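Antifreeze protein (Marinomonas primoryensis, PDB 3P4G) binds ice as a calcium-dependent, right-handed beta-helical antifreeze protein, held to the crystal by anchored clathrate waters. Local coordinates at residues A[206-209]-A[210-214]; A[181-184]-A[185-189]; A[244-247]-A[248-252]. All coordinates share one frame; numbering follows the deposited sequence. Where two conformers were deposited one is given.

Contact 1: residues A[206-209]-A[210-214]. With CA (calcium ion), chain M.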
loop_
_atom_site.group_PDB
_atom_site.type_symbol
_atom_site.label_atom_id
_atom_site.label_comp_id
_atom_site.label_asym_id
_atom_site.label_seq_id
_atom_site.Cartn_x
_atom_site.Cartn_y
_atom_site.Cartn_z
ATOM N N GLY A 206 3.452 11.931 2.298
ATOM C CA GLY A 206 3.266 13.049 1.383
ATOM C C GLY A 206 1.777 13.402 1.357
ATOM O O GLY A 206 1.077 13.277 2.382
ATOM N N ASP A 207 1.300 13.829 0.187
ATOM C CA ASP A 207 -0.040 14.372 0.057
ATOM C C ASP A 207 -0.980 13.275 -0.432
ATOM O O ASP A 207 -0.504 12.242 -0.911
ATOM C CB ASP A 207 -0.016 15.463 -1.007
ATOM C CG ASP A 207 0.950 16.582 -0.655
ATOM O OD1 ASP A 207 1.053 16.923 0.533
ATOM O OD2 ASP A 207 1.630 17.079 -1.566
ATOM N N LEU A 208 -2.283 13.480 -0.218
ATOM C CA LEU A 208 -3.320 12.616 -0.790
ATOM C C LEU A 208 -4.112 13.393 -1.825
ATOM O O LEU A 208 -4.968 14.236 -1.458
ATOM C CB LEU A 208 -4.279 12.120 0.300
ATOM C CG LEU A 208 -5.451 11.268 -0.192
ATOM C CD1 LEU A 208 -4.980 10.066 -0.996
ATOM C CD2 LEU A 208 -6.343 10.814 0.984
ATOM N N PHE A 209 -3.788 13.152 -3.105
ATOM C CA PHE A 209 -4.520 13.706 -4.234
ATOM C C PHE A 209 -5.460 12.649 -4.841
ATOM O O PHE A 209 -6.427 13.023 -5.540
ATOM C CB PHE A 209 -3.563 14.243 -5.308
ATOM C CG PHE A 209 -2.611 15.315 -4.820
ATOM C CD1 PHE A 209 -2.981 16.200 -3.810
ATOM C CD2 PHE A 209 -1.370 15.441 -5.401
ATOM C CE1 PHE A 209 -2.083 17.195 -3.390
ATOM C CE2 PHE A 209 -0.466 16.454 -5.011
ATOM C CZ PHE A 209 -0.831 17.327 -4.012
ATOM N N GLY A 210 -5.183 11.361 -4.595
ATOM C CA GLY A 210 -6.062 10.229 -5.054
ATOM C C GLY A 210 -7.072 9.829 -3.986
ATOM O O GLY A 210 -7.699 10.693 -3.372
ATOM N N GLU A 211 -7.221 8.536 -3.741
ATOM C CA GLU A 211 -8.234 8.037 -2.816
ATOM C C GLU A 211 -7.645 7.011 -1.858
ATOM O O GLU A 211 -6.739 6.228 -2.235
ATOM C CB GLU A 211 -9.376 7.367 -3.606
ATOM C CG GLU A 211 -10.066 8.335 -4.616
ATOM C CD GLU A 211 -11.391 7.806 -5.084
ATOM O OE1 GLU A 211 -11.435 6.651 -5.577
ATOM O OE2 GLU A 211 -12.387 8.540 -4.942
ATOM N N VAL A 212 -8.226 6.972 -0.664
ATOM C CA VAL A 212 -7.915 5.976 0.377
ATOM C C VAL A 212 -9.252 5.434 0.890
ATOM O O VAL A 212 -10.226 6.185 1.077
ATOM C CB VAL A 212 -7.130 6.600 1.536
ATOM C CG1 VAL A 212 -7.162 5.719 2.827
ATOM C CG2 VAL A 212 -5.708 6.961 1.106
ATOM N N ASP A 213 -9.291 4.114 1.106
ATOM C CA ASP A 213 -10.493 3.505 1.657
ATOM C C ASP A 213 -10.020 2.536 2.738
ATOM O O ASP A 213 -9.238 1.607 2.452
ATOM C CB ASP A 213 -11.234 2.738 0.552
ATOM C CG ASP A 213 -12.660 2.378 0.939
ATOM O OD1 ASP A 213 -12.930 2.100 2.120
ATOM O OD2 ASP A 213 -13.565 2.527 0.065
ATOM N N GLY A 214 -10.503 2.747 3.952
ATOM C CA GLY A 214 -10.153 1.872 5.114
ATOM C C GLY A 214 -10.859 0.523 4.982
ATOM O O GLY A 214 -10.383 -0.533 5.495
HETATM CA CA CA M . -10.181 -2.289 6.931
#
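Leu-208 folds its methyl end forward over the peptide that follows Gly-210 and meets Val-212, joining a coil crossing of the beta-helix to the short strand 211-213. From CB, the Leu-208 side chain leaves with CG opposite the backbone N (chi1 177°), and CG comes within 3.9 Å of Gly-210 O. CD1 then lies 3.7 Å from Gly-210 C and 3.9 Å from Glu-211 N. The same methyl reaches Val-212 CG2 at 3.8 Å, and Leu-208 CD2 lies 3.9 Å from that CG2, so one valine methyl touches both tips of the leucine as the two side chains cross obliquely. With an alanine at this position, Val-212 CG2 would probably lose both leucine methyls, opening a gap beside the Gly-210 peptide. Phe-209 turns the other way: one face of its ring has Asp-207 CB 3.5 Å above the plane and offset toward the rim, and its side chain also touches Thr-186 and Ser-228. Glu-211 also leads away, to a salt bridge with Lys-192. At the far end Gly-214 O binds a calcium ion at 2.3 Å, the site being completed by Asp-196, Gly-198, Asp-200, Thr-216 and Asp-219, which belong to loops of successive coils. The hydrophobic pair lies inside the solenoid: Leu-208 packs on Ile-223 of strand 220-223 and Ile-231 of strand 230-232, and Val-212 on Ile-221 of strand 220-223.

Contact 2: residues A[181-184]-A[185-189]; sequences VEVG and RTINA
Val-183 and Arg-185 flank the bend at which strand 180-183 of the right-handed beta-helix leaves its face and the chain crosses toward the next one. The extended backbone breaks at Gly-184 (psi -29°), and Arg-185 bends it again (psi -119°), directing the path along 186-189. Val-183 O lies 3.4 Å from Arg-185 N, but at too poor an angle for a hydrogen bond. Val-183 points into the bend: CG1 is 3.6 Å from Arg-185 O and CG2 is 4.4 Å from Ile-187 CG1, so one methyl lies against the backbone of the corner and the other faces an apolar side chain inside the coil. Ile-187 continues inward onto Val-193 and Val-204. Arg-185 goes outward as an extended chain, with CG opposite its own carbonyl carbon (chi1 -61°), which lays the first methylenes on the preceding glycine peptide; it passes His-166 and Asp-167 of the preceding coil and also touches a crystal neighbour. The polar groups of the crossing tie it to adjoining coils: Thr-186 N is hydrogen-bonded to Asp-167 OD1, Thr-186 OG1 to Asp-207 N, and Asn-188 ND2 to Ser-169 OG. On the outer surface, Arg-185 CG sits 3.4 Å from Gly-184 O.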
loop_
_atom_site.group_PDB
_atom_site.type_symbol
_atom_site.label_atom_id
_atom_site.label_comp_id
_atom_site.label_asym_id
_atom_site.label_seq_id
_atom_site.Cartn_x
_atom_site.Cartn_y
_atom_site.Cartn_z
ATOM N N VAL A 181 0.133 -0.306 5.456
ATOM C CA VAL A 181 0.750 0.371 4.282
ATOM C C VAL A 181 1.427 1.630 4.805
ATOM O O VAL A 181 0.854 2.388 5.601
ATOM C CB VAL A 181 -0.307 0.805 3.260
ATOM C CG1 VAL A 181 0.338 1.512 2.037
ATOM C CG2 VAL A 181 -1.117 -0.441 2.785
ATOM N N GLU A 182 2.633 1.854 4.312
ATOM C CA GLU A 182 3.299 3.162 4.472
ATOM C C GLU A 182 3.734 3.662 3.090
ATOM O O GLU A 182 4.433 2.944 2.336
ATOM C CB GLU A 182 4.531 2.992 5.360
ATOM C CG GLU A 182 4.176 2.549 6.826
ATOM C CD GLU A 182 5.375 2.251 7.707
ATOM O OE1 GLU A 182 6.500 2.100 7.190
ATOM O OE2 GLU A 182 5.181 2.109 8.943
ATOM N N VAL A 183 3.289 4.860 2.749
ATOM C CA VAL A 183 3.659 5.513 1.464
ATOM C C VAL A 183 4.576 6.650 1.803
ATOM O O VAL A 183 4.167 7.578 2.523
ATOM C CB VAL A 183 2.391 6.056 0.743
ATOM C CG1 VAL A 183 2.788 6.734 -0.582
ATOM C CG2 VAL A 183 1.338 4.922 0.473
ATOM N N GLY A 184 5.807 6.647 1.264
ATOM C CA GLY A 184 6.819 7.632 1.661
ATOM C C GLY A 184 6.539 8.996 1.078
ATOM O O GLY A 184 6.905 10.014 1.653
ATOM N N ARG A 185 5.878 9.019 -0.095
ATOM C CA ARG A 185 5.508 10.269 -0.695
ATOM C C ARG A 185 4.004 10.383 -0.915
ATOM O O ARG A 185 3.267 10.271 0.060
ATOM C CB ARG A 185 6.383 10.593 -1.923
ATOM C CG ARG A 185 7.841 10.708 -1.504
ATOM C CD ARG A 185 8.806 11.025 -2.652
ATOM N NE ARG A 185 10.163 10.959 -2.095
ATOM C CZ ARG A 185 11.289 11.063 -2.796
ATOM N NH1 ARG A 185 11.249 11.266 -4.105
ATOM N NH2 ARG A 185 12.463 10.959 -2.168
ATOM N N THR A 186 3.536 10.525 -2.159
ATOM C CA THR A 186 2.184 11.002 -2.407
ATOM C C THR A 186 1.332 9.972 -3.105
ATOM O O THR A 186 1.833 9.205 -3.944
ATOM C CB THR A 186 2.282 12.327 -3.242
ATOM O OG1 THR A 186 2.808 13.366 -2.380
ATOM C CG2 THR A 186 0.944 12.770 -3.873
ATOM N N ILE A 187 0.064 9.915 -2.705
ATOM C CA ILE A 187 -0.914 9.137 -3.445
ATOM C C ILE A 187 -1.429 10.115 -4.485
ATOM O O ILE A 187 -2.175 11.049 -4.167
ATOM C CB ILE A 187 -2.033 8.576 -2.591
ATOM C CG1 ILE A 187 -1.451 7.636 -1.543
ATOM C CG2 ILE A 187 -3.011 7.754 -3.486
ATOM C CD1 ILE A 187 -2.474 7.026 -0.551
ATOM N N ASN A 188 -0.989 9.901 -5.715
ATOM C CA ASN A 188 -1.329 10.767 -6.849
ATOM C C ASN A 188 -2.815 10.732 -7.216
ATOM O O ASN A 188 -3.551 9.896 -6.748
ATOM C CB ASN A 188 -0.437 10.431 -8.047
ATOM C CG ASN A 188 0.972 11.006 -7.911
ATOM O OD1 ASN A 188 1.159 12.172 -7.517
ATOM N ND2 ASN A 188 1.969 10.212 -8.314
ATOM N N ALA A 189 -3.251 11.658 -8.055
ATOM C CA ALA A 189 -4.660 11.743 -8.388
ATOM C C ALA A 189 -5.190 10.422 -8.921
ATOM O O ALA A 189 -6.354 10.094 -8.664
ATOM C CB ALA A 189 -4.945 12.901 -9.391
#

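Contact 3: residues A[244-247]-A[248-252]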
loop_
_atom_site.group_PDB
_atom_site.type_symbol
_atom_site.label_atom_id
_atom_site.label_comp_id
_atom_site.label_asym_id
_atom_site.label_seq_id
_atom_site.Cartn_x
_atom_site.Cartn_y
_atom_site.Cartn_z
ATOM N N SER A 244 -1.858 18.302 7.446
ATOM C CA SER A 244 -1.723 19.541 6.678
ATOM C C SER A 244 -3.072 19.954 6.090
ATOM O O SER A 244 -4.096 19.387 6.457
ATOM C CB SER A 244 -0.642 19.407 5.584
ATOM O OG SER A 244 0.593 18.894 6.109
ATOM N N GLN A 245 -3.068 20.941 5.186
ATOM C CA GLN A 245 -4.296 21.565 4.666
ATOM C C GLN A 245 -5.174 20.553 3.991
ATOM O O GLN A 245 -4.683 19.705 3.234
ATOM C CB GLN A 245 -3.959 22.651 3.647
ATOM C CG GLN A 245 -3.231 23.857 4.225
ATOM C CD GLN A 245 -1.712 23.760 4.144
ATOM O OE1 GLN A 245 -1.117 22.664 4.264
ATOM N NE2 GLN A 245 -1.066 24.922 3.974
ATOM N N VAL A 246 -6.477 20.665 4.258
ATOM C CA VAL A 246 -7.473 19.899 3.545
ATOM C C VAL A 246 -8.136 20.909 2.601
ATOM O O VAL A 246 -8.815 21.864 3.030
ATOM C CB VAL A 246 -8.545 19.324 4.478
ATOM C CG1 VAL A 246 -9.640 18.577 3.662
ATOM C CG2 VAL A 246 -7.918 18.347 5.476
ATOM N N TRP A 247 -7.896 20.725 1.310
ATOM C CA TRP A 247 -8.404 21.654 0.312
ATOM C C TRP A 247 -9.921 21.472 0.065
ATOM O O TRP A 247 -10.508 20.442 0.450
ATOM C CB TRP A 247 -7.593 21.490 -0.970
ATOM C CG TRP A 247 -6.172 22.077 -0.874
ATOM C CD1 TRP A 247 -5.662 22.900 0.108
ATOM C CD2 TRP A 247 -5.131 21.907 -1.837
ATOM N NE1 TRP A 247 -4.339 23.218 -0.176
ATOM C CE2 TRP A 247 -3.999 22.631 -1.375
ATOM C CE3 TRP A 247 -5.044 21.207 -3.049
ATOM C CZ2 TRP A 247 -2.783 22.672 -2.097
ATOM C CZ3 TRP A 247 -3.827 21.239 -3.762
ATOM C CH2 TRP A 247 -2.727 21.962 -3.290
ATOM N N ALA A 248 -10.545 22.489 -0.560
ATOM C CA ALA A 248 -12.001 22.528 -0.671
ATOM C C ALA A 248 -12.628 21.325 -1.394
ATOM O O ALA A 248 -13.748 20.935 -1.064
ATOM C CB ALA A 248 -12.447 23.824 -1.358
ATOM N N GLU A 249 -11.913 20.741 -2.366
ATOM C CA GLU A 249 -12.469 19.603 -3.167
ATOM C C GLU A 249 -12.348 18.227 -2.482
ATOM O O GLU A 249 -12.839 17.216 -3.000
ATOM C CB GLU A 249 -11.792 19.544 -4.564
ATOM C CG GLU A 249 -10.280 19.293 -4.502
ATOM C CD GLU A 249 -9.436 20.543 -4.498
ATOM O OE1 GLU A 249 -9.722 21.522 -3.773
ATOM O OE2 GLU A 249 -8.427 20.568 -5.229
ATOM N N ALA A 250 -11.643 18.183 -1.356
ATOM C CA ALA A 250 -11.449 16.957 -0.641
ATOM C C ALA A 250 -12.779 16.483 -0.042
ATOM O O ALA A 250 -13.640 17.292 0.310
ATOM C CB ALA A 250 -10.470 17.169 0.475
ATOM N N ASN A 251 -12.924 15.161 0.086
ATOM C CA ASN A 251 -14.057 14.593 0.819
ATOM C C ASN A 251 -13.566 13.568 1.812
ATOM O O ASN A 251 -12.883 12.623 1.424
ATOM C CB ASN A 251 -15.045 13.917 -0.134
ATOM C CG ASN A 251 -16.306 13.489 0.572
ATOM O OD1 ASN A 251 -16.289 12.536 1.341
ATOM N ND2 ASN A 251 -17.396 14.212 0.350
ATOM N N ILE A 252 -13.900 13.766 3.082
ATOM C CA ILE A 252 -13.501 12.786 4.125
ATOM C C ILE A 252 -14.774 12.278 4.735
ATOM O O ILE A 252 -15.474 13.044 5.426
ATOM C CB ILE A 252 -12.570 13.417 5.210
ATOM C CG1 ILE A 252 -11.298 13.944 4.554
ATOM C CG2 ILE A 252 -12.175 12.361 6.302
ATOM C CD1 ILE A 252 -10.420 14.848 5.457
#
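Trp-247 and Glu-249 lie side by side and point the same way from a type I beta turn, residues 247-250, that carries one coil of the right-handed beta-helix into strand 251-253. The indole and carboxylate planes are 32° apart. Glu-249 OE1 comes 3.5 Å from Trp-247 CB, while OE2 lies farther out along the ring, 4.1 Å from Trp-247 CE3. What brings the acid back toward the tryptophan is its shape: CG stands between the backbone N and the carbonyl carbon (chi1 62°), and the chain bends again at the next bond. The tryptophan leads away from the turn and touches Lys-226 of the preceding coil. Both Trp-247 and Glu-249 also touch a crystal neighbour, which may have influenced their poses.

On the inner side of the turn, apolar groups face one another. Val-246 CG1 meets Ala-250 CB at 3.6 Å and looks across to Ile-252 CD1 at 4.2 Å, so a single methyl spans the two inward-pointing residues beyond the turn. Val-246 further packs on Leu-267, and Ile-252 on Ile-231 and Val-271, side chains of the coils before and after. The charged and aromatic pair thus lies on the surface while the valine, alanine and isoleucine fill the interior. Backbone hydrogen bonds between Trp-247 and Val-227, and between Val-246 and both Glu-266 and His-268, join this crossing to both adjoining coils.

The turn closes with one hydrogen bond: Ala-250 N donates to Trp-247 O at 3.1 Å, the i to i+3 bond of the turn. The alanine CB lies 3.3 Å from that same Trp-247 O.

Contacts 1 and 2 belong to successive coils and touch: Phe-209 N lies 2.9 Å from Ile-187 O, a probable hydrogen bond, and Ile-187 CD1 packs 3.6 Å from Val-212 CG2. Contact 3 lies farther along the solenoid, its centre about 11 Å from that of contact 1 and 16 Å from that of contact 2. Contacts 1 and 3 both lead into the same parallel stack of strands, through 211-213 and 251-253, whereas contact 2 leaves the other face. Contact 1 is buried and apolar and alone of the three supplies a calcium ligand; contacts 2 and 3 are partly buried, each setting inward aliphatic groups behind a long, exposed polar or aromatic side chain.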